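Side-chain contacts in sporulation inhibitor of replication protein SirA (Bacillus subtilis, PDB 4TPS), which inhibits initiation of DNA replication during sporulation, preventing overinitiation and enforcing diploidy, by acting on DnaA, whose domain I it can bind: residues D37-S42 against M135-K140; R9-Y14 against S139-W144; A98-K103 against T119-V124. All coordinates share one frame; numbering follows the deposited sequence.

The three contacts sit on one antiparallel sheet, with strand 9-16 as their common reference. Its side chains alternate: H10, Y12 and Y14 lie on the side of helix 28-39, R9 and Y11 on that of helix 116-128. Contacts 1 and 2 have centres about 9 Å apart and share S139 and K140; H39 NE2 reaches Y14 OH at 2.7 Å in a probable hydrogen bond. Contact 3 is centred about 12 Å from contact 2, which it touches through Y11 CE2 and F122 CZ at 3.8 Å. Contacts 1 and 3 do not touch (centres about 19 Å apart). An acetate, probably from the crystallisation liquor, binds H10, its nearest atom about 4 Å from the W40 side chain.

Contact 1 (D37-S42 against M135-K140); sequences DYHWTS and MDFNSK
F137 meets H39 and W40 in an aromatic cluster that joins the C-terminal end of helix 28-39 to the turn following strand 132-136. CG of F137 stands beside its backbone N and anti to the carbonyl carbon (chi1 -60°), which points the ring along segment 37-42, from W40 to H39. At its base, F137 CB lies 3.7 Å from W40 CD1, with the pyrrole nitrogen W40 NE1 only slightly farther off. F137 CG is also nearest to W40 CD1, and F137 CD2 sits at the edge of the indole, in its plane. Beyond this the partner changes: F137 CE2 is 3.8 Å from H39 CD2, and at the tip F137 CZ still has H39 CD2 at 4.1 Å. The F137 and H39 planes differ by just 29°, but their centroids are 5.6 Å apart, so overlap is slight. The W40 and F137 planes are inclined at 72°. Y12 and F32 add their rings around F137, while H39 NE2 is tied to Y14 OH. The turn that carries F137 is fixed by an Asx motif: D136 OD1 accepts from N138 N at 2.8 Å, nearly along its C-O axis, and from S139 N at 3.2 Å, from above the carboxylate plane.

Contact 2 (R9-Y14 against S139-W144); sequences RHYYTY and SKRYGW. With ACT (acetate ion), chain F.
The R141 guanidinium presents its edge to Y11 OH, which lies almost in its plane, while the Y11 ring is turned 73° against that plane. R9 CG comes to the same group obliquely, 4.0 Å from R141 NH1. On H10 of strand 9-16, one ring face carries Y12 CE1 toward its rim, and the edge meets the acetate, H10 ND1 donating to ACT O at 2.7 Å. The strands of R9-Y14 and R141-W144 are not neighbours: both pair with strand 132-136, and the CA atoms of Y11 and Y142 are 8.5 Å apart. Side chains therefore have to span the intervening strand. R141 starts from a G1 beta bulge, in which it and K140 both face D136, and a bend at chi3 (48°) turns its guanidinium to the phenol. The resulting bond from R141 NH1 to Y11 OH is 3.0 Å long and practically straight, at 174°. Y11 OH is also hydrogen-bonded to E118 OE2, and R9 NH1 forms a salt bridge with E118 OE1. A phenylalanine in place of Y11 would probably leave R141 NH1 without this acceptor and E118 OE2 without its phenol partner. R9 NE and R141 NH1 are 5.6 Å apart; Y11 OH stands between the R141 guanidinium and the E118 carboxylate, which probably helps to offset the like charges.

Contact 3 (A98-K103 against T119-V124); sequences ATFMMK and TIFFEV
F121 is presented to F100 and A98 by a helical turn whose shortest polar bond, E123 N to T119 O, measures 2.8 Å. Across the contact itself the interaction is apolar, and the F121 ring carries it. Three observations define its position. First, F100 CB stands over the centre of one F121 face, 3.5 Å from the centroid, which makes it a CH-pi contact. Second, A98 CB approaches the F121 rim near the ring plane, 3.7 Å from CE2, so that two alternate residues of the strand hold face and edge. Third, the F100 ring does not lie squarely on F121: the planes differ by 29°, but the centroids are 5.0 Å apart, so little of one ring lies above the other. The first torsion of F100 accounts for this slip. With CG opposite the backbone N (chi1 175°), the ring is carried beyond the CD1 side of F121, where F100 CD2 lies 3.7 Å from F121 CD1, and CB is left over the centre. M102 SD lies in the plane of the F100 ring, at its edge. The segment axes of 98-103 and 119-124 approach to 9.4 Å and run at 35° to each other, the spacing of a helix laid on a sheet. Strand 96-103 is flanked by strands 86-90 and 106-113; F121 also touches I89 of the former, F100 touches I107 and I109 of the latter, and L71 of helix 64-75 packs on F100, so this buried contact joins two helices and three strands.

Contact 1 (D37-S42 against M135-K140)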
loop_
_atom_site.group_PDB
_atom_site.type_symbol
_atom_site.label_atom_id
_atom_site.label_comp_id
_atom_site.label_asym_id
_atom_site.label_seq_id
_atom_site.Cartn_x
_atom_site.Cartn_y
_atom_site.Cartn_z
ATOM N N ASP A 37 -1.380 0.783 -10.482
ATOM C CA ASP A 37 -0.288 1.611 -10.997
ATOM C C ASP A 37 1.063 0.938 -10.857
ATOM O O ASP A 37 1.886 1.008 -11.752
ATOM C CB ASP A 37 -0.234 2.942 -10.271
ATOM C CG ASP A 37 -1.284 3.910 -10.748
ATOM O OD1 ASP A 37 -1.933 3.681 -11.805
ATOM O OD2 ASP A 37 -1.439 4.923 -10.023
ATOM N N TYR A 38 1.293 0.289 -9.728
ATOM C CA TYR A 38 2.561 -0.448 -9.543
ATOM C C TYR A 38 2.726 -1.656 -10.473
ATOM O O TYR A 38 3.783 -1.867 -11.053
ATOM C CB TYR A 38 2.628 -0.903 -8.099
ATOM C CG TYR A 38 3.863 -1.633 -7.710
ATOM C CD1 TYR A 38 5.098 -1.003 -7.783
ATOM C CD2 TYR A 38 3.816 -2.958 -7.255
ATOM C CE1 TYR A 38 6.251 -1.653 -7.430
ATOM C CE2 TYR A 38 4.975 -3.611 -6.888
ATOM C CZ TYR A 38 6.182 -2.937 -6.975
ATOM O OH TYR A 38 7.369 -3.520 -6.603
ATOM N N HIS A 39 1.666 -2.430 -10.619
ATOM C CA HIS A 39 1.742 -3.657 -11.373
ATOM C C HIS A 39 1.580 -3.439 -12.880
ATOM O O HIS A 39 2.072 -4.261 -13.650
ATOM C CB HIS A 39 0.716 -4.658 -10.860
ATOM C CG HIS A 39 1.118 -5.265 -9.546
ATOM N ND1 HIS A 39 2.109 -6.214 -9.431
ATOM C CD2 HIS A 39 0.743 -4.986 -8.294
ATOM C CE1 HIS A 39 2.309 -6.498 -8.159
ATOM N NE2 HIS A 39 1.446 -5.807 -7.462
ATOM N N TRP A 40 0.935 -2.342 -13.275
ATOM C CA TRP A 40 0.500 -2.188 -14.697
ATOM C C TRP A 40 0.716 -0.880 -15.342
ATOM O O TRP A 40 1.300 -0.855 -16.432
ATOM C CB TRP A 40 -0.985 -2.465 -14.825
ATOM C CG TRP A 40 -1.214 -3.936 -14.915
ATOM C CD1 TRP A 40 -1.710 -4.762 -13.960
ATOM C CD2 TRP A 40 -0.891 -4.730 -16.027
ATOM N NE1 TRP A 40 -1.747 -6.062 -14.431
ATOM C CE2 TRP A 40 -1.201 -6.060 -15.697
ATOM C CE3 TRP A 40 -0.335 -4.441 -17.269
ATOM C CZ2 TRP A 40 -1.000 -7.096 -16.563
ATOM C CZ3 TRP A 40 -0.152 -5.462 -18.141
ATOM C CH2 TRP A 40 -0.445 -6.798 -17.778
ATOM N N THR A 41 0.203 0.206 -14.712
ATOM C CA THR A 41 0.129 1.556 -15.344
ATOM C C THR A 41 1.527 1.953 -15.816
ATOM O O THR A 41 2.547 1.709 -15.143
ATOM C CB THR A 41 -0.480 2.634 -14.399
ATOM O OG1 THR A 41 -1.703 2.177 -13.821
ATOM C CG2 THR A 41 -0.788 3.936 -15.080
ATOM N N SER A 42 1.583 2.582 -16.980
ATOM C CA SER A 42 2.878 3.049 -17.500
ATOM C C SER A 42 3.173 4.389 -16.854
ATOM O O SER A 42 2.546 5.359 -17.184
ATOM C CB SER A 42 2.849 3.171 -19.034
ATOM O OG SER A 42 2.276 1.995 -19.564
ATOM N N MET A 135 -6.965 -8.555 -5.366
ATOM C CA MET A 135 -7.295 -7.723 -6.481
ATOM C C MET A 135 -6.943 -8.449 -7.770
ATOM O O MET A 135 -5.783 -8.895 -7.932
ATOM C CB MET A 135 -6.411 -6.488 -6.425
ATOM C CG MET A 135 -6.668 -5.542 -5.230
ATOM S SD MET A 135 -5.322 -4.372 -4.913
ATOM C CE MET A 135 -4.155 -5.400 -4.056
ATOM N N ASP A 136 -7.922 -8.518 -8.686
ATOM C CA ASP A 136 -7.679 -9.025 -10.074
ATOM C C ASP A 136 -7.743 -7.813 -11.006
ATOM O O ASP A 136 -8.800 -7.231 -11.198
ATOM C CB ASP A 136 -8.707 -10.101 -10.418
ATOM C CG ASP A 136 -8.442 -10.737 -11.792
ATOM O OD1 ASP A 136 -7.924 -10.059 -12.668
ATOM O OD2 ASP A 136 -8.786 -11.950 -12.016
ATOM N N PHE A 137 -6.587 -7.425 -11.550
ATOM C CA PHE A 137 -6.454 -6.254 -12.388
ATOM C C PHE A 137 -6.949 -6.521 -13.821
ATOM O O PHE A 137 -7.068 -5.599 -14.602
ATOM C CB PHE A 137 -4.974 -5.844 -12.484
ATOM C CG PHE A 137 -4.349 -5.513 -11.152
ATOM C CD1 PHE A 137 -4.893 -4.501 -10.345
ATOM C CD2 PHE A 137 -3.283 -6.185 -10.708
ATOM C CE1 PHE A 137 -4.366 -4.217 -9.117
ATOM C CE2 PHE A 137 -2.752 -5.909 -9.467
ATOM C CZ PHE A 137 -3.300 -4.935 -8.677
ATOM N N ASN A 138 -7.213 -7.786 -14.133
ATOM C CA ASN A 138 -7.744 -8.149 -15.449
ATOM C C ASN A 138 -9.251 -7.931 -15.510
ATOM O O ASN A 138 -9.784 -7.433 -16.481
ATOM C CB ASN A 138 -7.438 -9.615 -15.815
ATOM C CG ASN A 138 -5.947 -9.983 -15.769
ATOM O OD1 ASN A 138 -5.573 -11.177 -15.600
ATOM N ND2 ASN A 138 -5.102 -9.021 -16.027
ATOM N N SER A 139 -9.951 -8.351 -14.466
ATOM C CA SER A 139 -11.427 -8.318 -14.437
ATOM C C SER A 139 -11.986 -7.136 -13.597
ATOM O O SER A 139 -13.200 -6.914 -13.558
ATOM C CB SER A 139 -11.845 -9.620 -13.790
ATOM O OG SER A 139 -11.371 -9.604 -12.413
ATOM N N LYS A 140 -11.096 -6.442 -12.873
ATOM C CA LYS A 140 -11.493 -5.294 -11.987
ATOM C C LYS A 140 -12.339 -5.779 -10.766
ATOM O O LYS A 140 -13.151 -5.085 -10.262
ATOM C CB LYS A 140 -12.208 -4.167 -12.779
ATOM C CG LYS A 140 -11.959 -2.769 -12.205
ATOM C CD LYS A 140 -12.479 -1.627 -13.125
ATOM C CE LYS A 140 -11.572 -0.420 -13.135
ATOM N NZ LYS A 140 -12.080 0.489 -12.078
#

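Contact 2 (R9-Y14 against S139-W144)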
loop_
_atom_site.group_PDB
_atom_site.type_symbol
_atom_site.label_atom_id
_atom_site.label_comp_id
_atom_site.label_asym_id
_atom_site.label_seq_id
_atom_site.Cartn_x
_atom_site.Cartn_y
_atom_site.Cartn_z
ATOM N N ARG A 9 -8.581 -16.703 -13.339
ATOM C CA ARG A 9 -8.481 -15.591 -12.418
ATOM C C ARG A 9 -7.030 -15.404 -11.954
ATOM O O ARG A 9 -6.281 -16.363 -11.847
ATOM C CB ARG A 9 -9.403 -15.834 -11.205
ATOM C CG ARG A 9 -10.883 -15.705 -11.498
ATOM C CD ARG A 9 -11.481 -16.966 -12.113
ATOM N NE ARG A 9 -11.418 -18.071 -11.174
ATOM C CZ ARG A 9 -11.809 -19.306 -11.458
ATOM N NH1 ARG A 9 -11.765 -20.262 -10.529
ATOM N NH2 ARG A 9 -12.202 -19.595 -12.686
ATOM N N HIS A 10 -6.626 -14.143 -11.766
ATOM C CA HIS A 10 -5.255 -13.840 -11.333
ATOM C C HIS A 10 -5.346 -12.740 -10.307
ATOM O O HIS A 10 -5.712 -11.597 -10.632
ATOM C CB HIS A 10 -4.431 -13.389 -12.535
ATOM C CG HIS A 10 -2.976 -13.160 -12.229
ATOM N ND1 HIS A 10 -2.067 -12.700 -13.171
ATOM C CD2 HIS A 10 -2.254 -13.441 -11.127
ATOM C CE1 HIS A 10 -0.858 -12.678 -12.620
ATOM N NE2 HIS A 10 -0.954 -13.127 -11.386
ATOM N N TYR A 11 -5.106 -13.096 -9.045
ATOM C CA TYR A 11 -5.236 -12.120 -7.949
ATOM C C TYR A 11 -3.855 -11.768 -7.404
ATOM O O TYR A 11 -2.972 -12.666 -7.226
ATOM C CB TYR A 11 -5.988 -12.751 -6.795
ATOM C CG TYR A 11 -7.322 -13.253 -7.106
ATOM C CD1 TYR A 11 -8.421 -12.431 -7.095
ATOM C CD2 TYR A 11 -7.496 -14.624 -7.448
ATOM C CE1 TYR A 11 -9.677 -12.942 -7.379
ATOM C CE2 TYR A 11 -8.726 -15.134 -7.694
ATOM C CZ TYR A 11 -9.815 -14.311 -7.668
ATOM O OH TYR A 11 -11.038 -14.929 -7.932
ATOM N N TYR A 12 -3.672 -10.478 -7.123
ATOM C CA TYR A 12 -2.565 -9.992 -6.302
ATOM C C TYR A 12 -3.176 -9.635 -4.950
ATOM O O TYR A 12 -4.172 -8.886 -4.885
ATOM C CB TYR A 12 -1.939 -8.794 -6.978
ATOM C CG TYR A 12 -1.240 -9.129 -8.254
ATOM C CD1 TYR A 12 -1.930 -9.238 -9.413
ATOM C CD2 TYR A 12 0.117 -9.307 -8.294
ATOM C CE1 TYR A 12 -1.285 -9.513 -10.620
ATOM C CE2 TYR A 12 0.758 -9.586 -9.450
ATOM C CZ TYR A 12 0.061 -9.680 -10.640
ATOM O OH TYR A 12 0.807 -10.013 -11.801
ATOM N N THR A 13 -2.619 -10.229 -3.894
ATOM C CA THR A 13 -3.194 -10.130 -2.557
ATOM C C THR A 13 -2.147 -9.586 -1.617
ATOM O O THR A 13 -1.006 -10.065 -1.588
ATOM C CB THR A 13 -3.741 -11.463 -2.100
ATOM O OG1 THR A 13 -4.687 -11.969 -3.053
ATOM C CG2 THR A 13 -4.464 -11.363 -0.783
ATOM N N TYR A 14 -2.504 -8.471 -0.959
ATOM C CA TYR A 14 -1.602 -7.832 0.035
ATOM C C TYR A 14 -2.253 -7.780 1.409
ATOM O O TYR A 14 -3.472 -7.751 1.533
ATOM C CB TYR A 14 -1.273 -6.392 -0.418
ATOM C CG TYR A 14 -0.344 -6.295 -1.599
ATOM C CD1 TYR A 14 -0.832 -6.388 -2.912
ATOM C CD2 TYR A 14 0.986 -6.015 -1.421
ATOM C CE1 TYR A 14 0.018 -6.232 -3.994
ATOM C CE2 TYR A 14 1.861 -5.860 -2.503
ATOM C CZ TYR A 14 1.372 -5.988 -3.787
ATOM O OH TYR A 14 2.192 -5.845 -4.843
ATOM N N SER A 139 -9.951 -8.351 -14.466
ATOM C CA SER A 139 -11.427 -8.318 -14.437
ATOM C C SER A 139 -11.986 -7.136 -13.597
ATOM O O SER A 139 -13.200 -6.914 -13.558
ATOM C CB SER A 139 -11.845 -9.620 -13.790
ATOM O OG SER A 139 -11.371 -9.604 -12.413
ATOM N N LYS A 140 -11.096 -6.442 -12.873
ATOM C CA LYS A 140 -11.493 -5.294 -11.987
ATOM C C LYS A 140 -12.339 -5.779 -10.766
ATOM O O LYS A 140 -13.151 -5.085 -10.262
ATOM C CB LYS A 140 -12.208 -4.167 -12.779
ATOM C CG LYS A 140 -11.959 -2.769 -12.205
ATOM C CD LYS A 140 -12.479 -1.627 -13.125
ATOM C CE LYS A 140 -11.572 -0.420 -13.135
ATOM N NZ LYS A 140 -12.080 0.489 -12.078
ATOM N N ARG A 141 -12.092 -7.005 -10.322
ATOM C CA ARG A 141 -12.708 -7.590 -9.146
ATOM C C ARG A 141 -11.744 -7.428 -7.992
ATOM O O ARG A 141 -10.594 -7.803 -8.098
ATOM C CB ARG A 141 -12.998 -9.093 -9.329
ATOM C CG ARG A 141 -13.999 -9.379 -10.406
ATOM C CD ARG A 141 -14.355 -10.833 -10.558
ATOM N NE ARG A 141 -14.669 -11.537 -9.303
ATOM C CZ ARG A 141 -13.908 -12.504 -8.753
ATOM N NH1 ARG A 141 -12.745 -12.946 -9.344
ATOM N NH2 ARG A 141 -14.319 -13.064 -7.600
ATOM N N TYR A 142 -12.189 -6.833 -6.901
ATOM C CA TYR A 142 -11.312 -6.643 -5.757
ATOM C C TYR A 142 -12.117 -6.518 -4.488
ATOM O O TYR A 142 -13.282 -6.139 -4.507
ATOM C CB TYR A 142 -10.385 -5.433 -5.926
ATOM C CG TYR A 142 -11.073 -4.093 -6.024
ATOM C CD1 TYR A 142 -11.381 -3.346 -4.891
ATOM C CD2 TYR A 142 -11.548 -3.635 -7.243
ATOM C CE1 TYR A 142 -12.063 -2.138 -5.007
ATOM C CE2 TYR A 142 -12.233 -2.466 -7.353
ATOM C CZ TYR A 142 -12.470 -1.709 -6.234
ATOM O OH TYR A 142 -13.166 -0.504 -6.333
ATOM N N GLY A 143 -11.480 -6.840 -3.373
ATOM C CA GLY A 143 -12.128 -6.719 -2.086
ATOM C C GLY A 143 -11.364 -7.358 -0.963
ATOM O O GLY A 143 -10.400 -8.079 -1.173
ATOM N N TRP A 144 -11.851 -7.145 0.259
ATOM C CA TRP A 144 -11.271 -7.756 1.434
ATOM C C TRP A 144 -11.683 -9.221 1.442
ATOM O O TRP A 144 -12.804 -9.564 1.015
ATOM C CB TRP A 144 -11.803 -7.096 2.722
ATOM C CG TRP A 144 -11.470 -5.649 2.807
ATOM C CD1 TRP A 144 -12.340 -4.609 2.628
ATOM C CD2 TRP A 144 -10.180 -5.066 3.085
ATOM N NE1 TRP A 144 -11.665 -3.423 2.795
ATOM C CE2 TRP A 144 -10.346 -3.671 3.047
ATOM C CE3 TRP A 144 -8.914 -5.595 3.375
ATOM C CZ2 TRP A 144 -9.294 -2.782 3.270
ATOM C CZ3 TRP A 144 -7.839 -4.735 3.572
ATOM C CH2 TRP A 144 -8.039 -3.335 3.538
HETATM C C ACT F . -1.971 -11.498 -16.526
HETATM O O ACT F . -2.812 -11.882 -15.671
HETATM O OXT ACT F . -0.755 -11.287 -16.208
HETATM C CH3 ACT F . -2.402 -11.263 -17.956
#

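Contact 3 (A98-K103 against T119-V124)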
loop_
_atom_site.group_PDB
_atom_site.type_symbol
_atom_site.label_atom_id
_atom_site.label_comp_id
_atom_site.label_asym_id
_atom_site.label_seq_id
_atom_site.Cartn_x
_atom_site.Cartn_y
_atom_site.Cartn_z
ATOM N N ALA A 98 -5.622 -24.371 -8.850
ATOM C CA ALA A 98 -5.133 -23.039 -8.376
ATOM C C ALA A 98 -3.711 -23.129 -7.901
ATOM O O ALA A 98 -3.288 -24.142 -7.355
ATOM C CB ALA A 98 -6.012 -22.468 -7.279
ATOM N N THR A 99 -2.994 -22.045 -8.138
ATOM C CA THR A 99 -1.628 -21.802 -7.719
ATOM C C THR A 99 -1.573 -20.661 -6.763
ATOM O O THR A 99 -2.171 -19.631 -7.045
ATOM C CB THR A 99 -0.728 -21.486 -8.968
ATOM O OG1 THR A 99 -0.934 -22.488 -9.992
ATOM C CG2 THR A 99 0.766 -21.413 -8.588
ATOM N N PHE A 100 -0.805 -20.849 -5.685
ATOM C CA PHE A 100 -0.598 -19.838 -4.601
ATOM C C PHE A 100 0.884 -19.595 -4.498
ATOM O O PHE A 100 1.666 -20.559 -4.346
ATOM C CB PHE A 100 -1.175 -20.409 -3.307
ATOM C CG PHE A 100 -0.946 -19.555 -2.067
ATOM C CD1 PHE A 100 0.252 -19.641 -1.370
ATOM C CD2 PHE A 100 -1.947 -18.726 -1.594
ATOM C CE1 PHE A 100 0.437 -18.902 -0.212
ATOM C CE2 PHE A 100 -1.735 -18.001 -0.447
ATOM C CZ PHE A 100 -0.539 -18.094 0.228
ATOM N N MET A 101 1.309 -18.341 -4.606
ATOM C CA MET A 101 2.716 -17.985 -4.468
ATOM C C MET A 101 2.851 -16.889 -3.395
ATOM O O MET A 101 2.192 -15.865 -3.475
ATOM C CB MET A 101 3.219 -17.420 -5.807
ATOM C CG MET A 101 2.937 -18.349 -6.988
ATOM S SD MET A 101 3.204 -17.780 -8.691
ATOM C CE MET A 101 4.777 -18.639 -8.970
ATOM N N MET A 102 3.710 -17.091 -2.407
ATOM C CA MET A 102 3.931 -16.066 -1.407
ATOM C C MET A 102 5.364 -15.579 -1.391
ATOM O O MET A 102 6.296 -16.353 -1.243
ATOM C CB MET A 102 3.428 -16.532 -0.026
ATOM C CG MET A 102 4.100 -17.674 0.574
ATOM S SD MET A 102 3.327 -18.033 2.176
ATOM C CE MET A 102 3.959 -19.714 2.314
ATOM N N LYS A 103 5.523 -14.256 -1.457
ATOM C CA LYS A 103 6.847 -13.645 -1.463
ATOM C C LYS A 103 6.869 -12.276 -0.907
ATOM O O LYS A 103 6.213 -11.395 -1.476
ATOM C CB LYS A 103 7.422 -13.587 -2.900
ATOM C CG LYS A 103 8.928 -13.384 -2.973
ATOM C CD LYS A 103 9.342 -13.360 -4.444
ATOM C CE LYS A 103 10.782 -12.903 -4.633
ATOM N NZ LYS A 103 11.742 -14.002 -4.366
ATOM N N THR A 119 -10.984 -20.224 -3.495
ATOM C CA THR A 119 -11.647 -20.136 -2.205
ATOM C C THR A 119 -10.866 -20.954 -1.168
ATOM O O THR A 119 -10.812 -20.580 -0.006
ATOM C CB THR A 119 -13.105 -20.610 -2.316
ATOM O OG1 THR A 119 -13.825 -19.672 -3.147
ATOM C CG2 THR A 119 -13.748 -20.683 -0.948
ATOM N N ILE A 120 -10.295 -22.080 -1.581
ATOM C CA ILE A 120 -9.504 -22.883 -0.651
ATOM C C ILE A 120 -8.366 -22.027 -0.013
ATOM O O ILE A 120 -8.162 -22.044 1.210
ATOM C CB ILE A 120 -8.977 -24.166 -1.318
ATOM C CG1 ILE A 120 -10.171 -25.159 -1.456
ATOM C CG2 ILE A 120 -7.874 -24.795 -0.514
ATOM C CD1 ILE A 120 -9.855 -26.389 -2.215
ATOM N N PHE A 121 -7.690 -21.250 -0.857
ATOM C CA PHE A 121 -6.633 -20.372 -0.381
ATOM C C PHE A 121 -7.189 -19.165 0.398
ATOM O O PHE A 121 -6.652 -18.795 1.445
ATOM C CB PHE A 121 -5.753 -19.935 -1.530
ATOM C CG PHE A 121 -4.926 -21.065 -2.141
ATOM C CD1 PHE A 121 -4.044 -21.776 -1.376
ATOM C CD2 PHE A 121 -5.000 -21.341 -3.483
ATOM C CE1 PHE A 121 -3.268 -22.806 -1.894
ATOM C CE2 PHE A 121 -4.238 -22.365 -4.035
ATOM C CZ PHE A 121 -3.373 -23.087 -3.228
ATOM N N PHE A 122 -8.267 -18.575 -0.096
ATOM C CA PHE A 122 -8.857 -17.397 0.539
ATOM C C PHE A 122 -9.335 -17.768 1.925
ATOM O O PHE A 122 -9.279 -16.937 2.832
ATOM C CB PHE A 122 -10.047 -16.784 -0.226
ATOM C CG PHE A 122 -9.698 -16.140 -1.571
ATOM C CD1 PHE A 122 -8.444 -15.675 -1.850
ATOM C CD2 PHE A 122 -10.718 -15.884 -2.500
ATOM C CE1 PHE A 122 -8.149 -15.090 -3.064
ATOM C CE2 PHE A 122 -10.434 -15.285 -3.713
ATOM C CZ PHE A 122 -9.143 -14.833 -3.968
ATOM N N GLU A 123 -9.855 -18.974 2.107
ATOM C CA GLU A 123 -10.323 -19.399 3.435
ATOM C C GLU A 123 -9.139 -19.492 4.429
ATOM O O GLU A 123 -9.275 -19.092 5.583
ATOM C CB GLU A 123 -11.001 -20.762 3.360
ATOM C CG GLU A 123 -11.780 -21.084 4.599
ATOM C CD GLU A 123 -13.150 -20.374 4.683
ATOM O OE1 GLU A 123 -13.924 -20.741 5.590
ATOM O OE2 GLU A 123 -13.486 -19.452 3.894
ATOM N N VAL A 124 -7.974 -19.976 3.998
ATOM C CA VAL A 124 -6.811 -20.002 4.895
ATOM C C VAL A 124 -6.425 -18.541 5.263
ATOM O O VAL A 124 -6.277 -18.193 6.433
ATOM C CB VAL A 124 -5.652 -20.720 4.222
ATOM C CG1 VAL A 124 -4.357 -20.588 5.003
ATOM C CG2 VAL A 124 -5.997 -22.198 4.002
#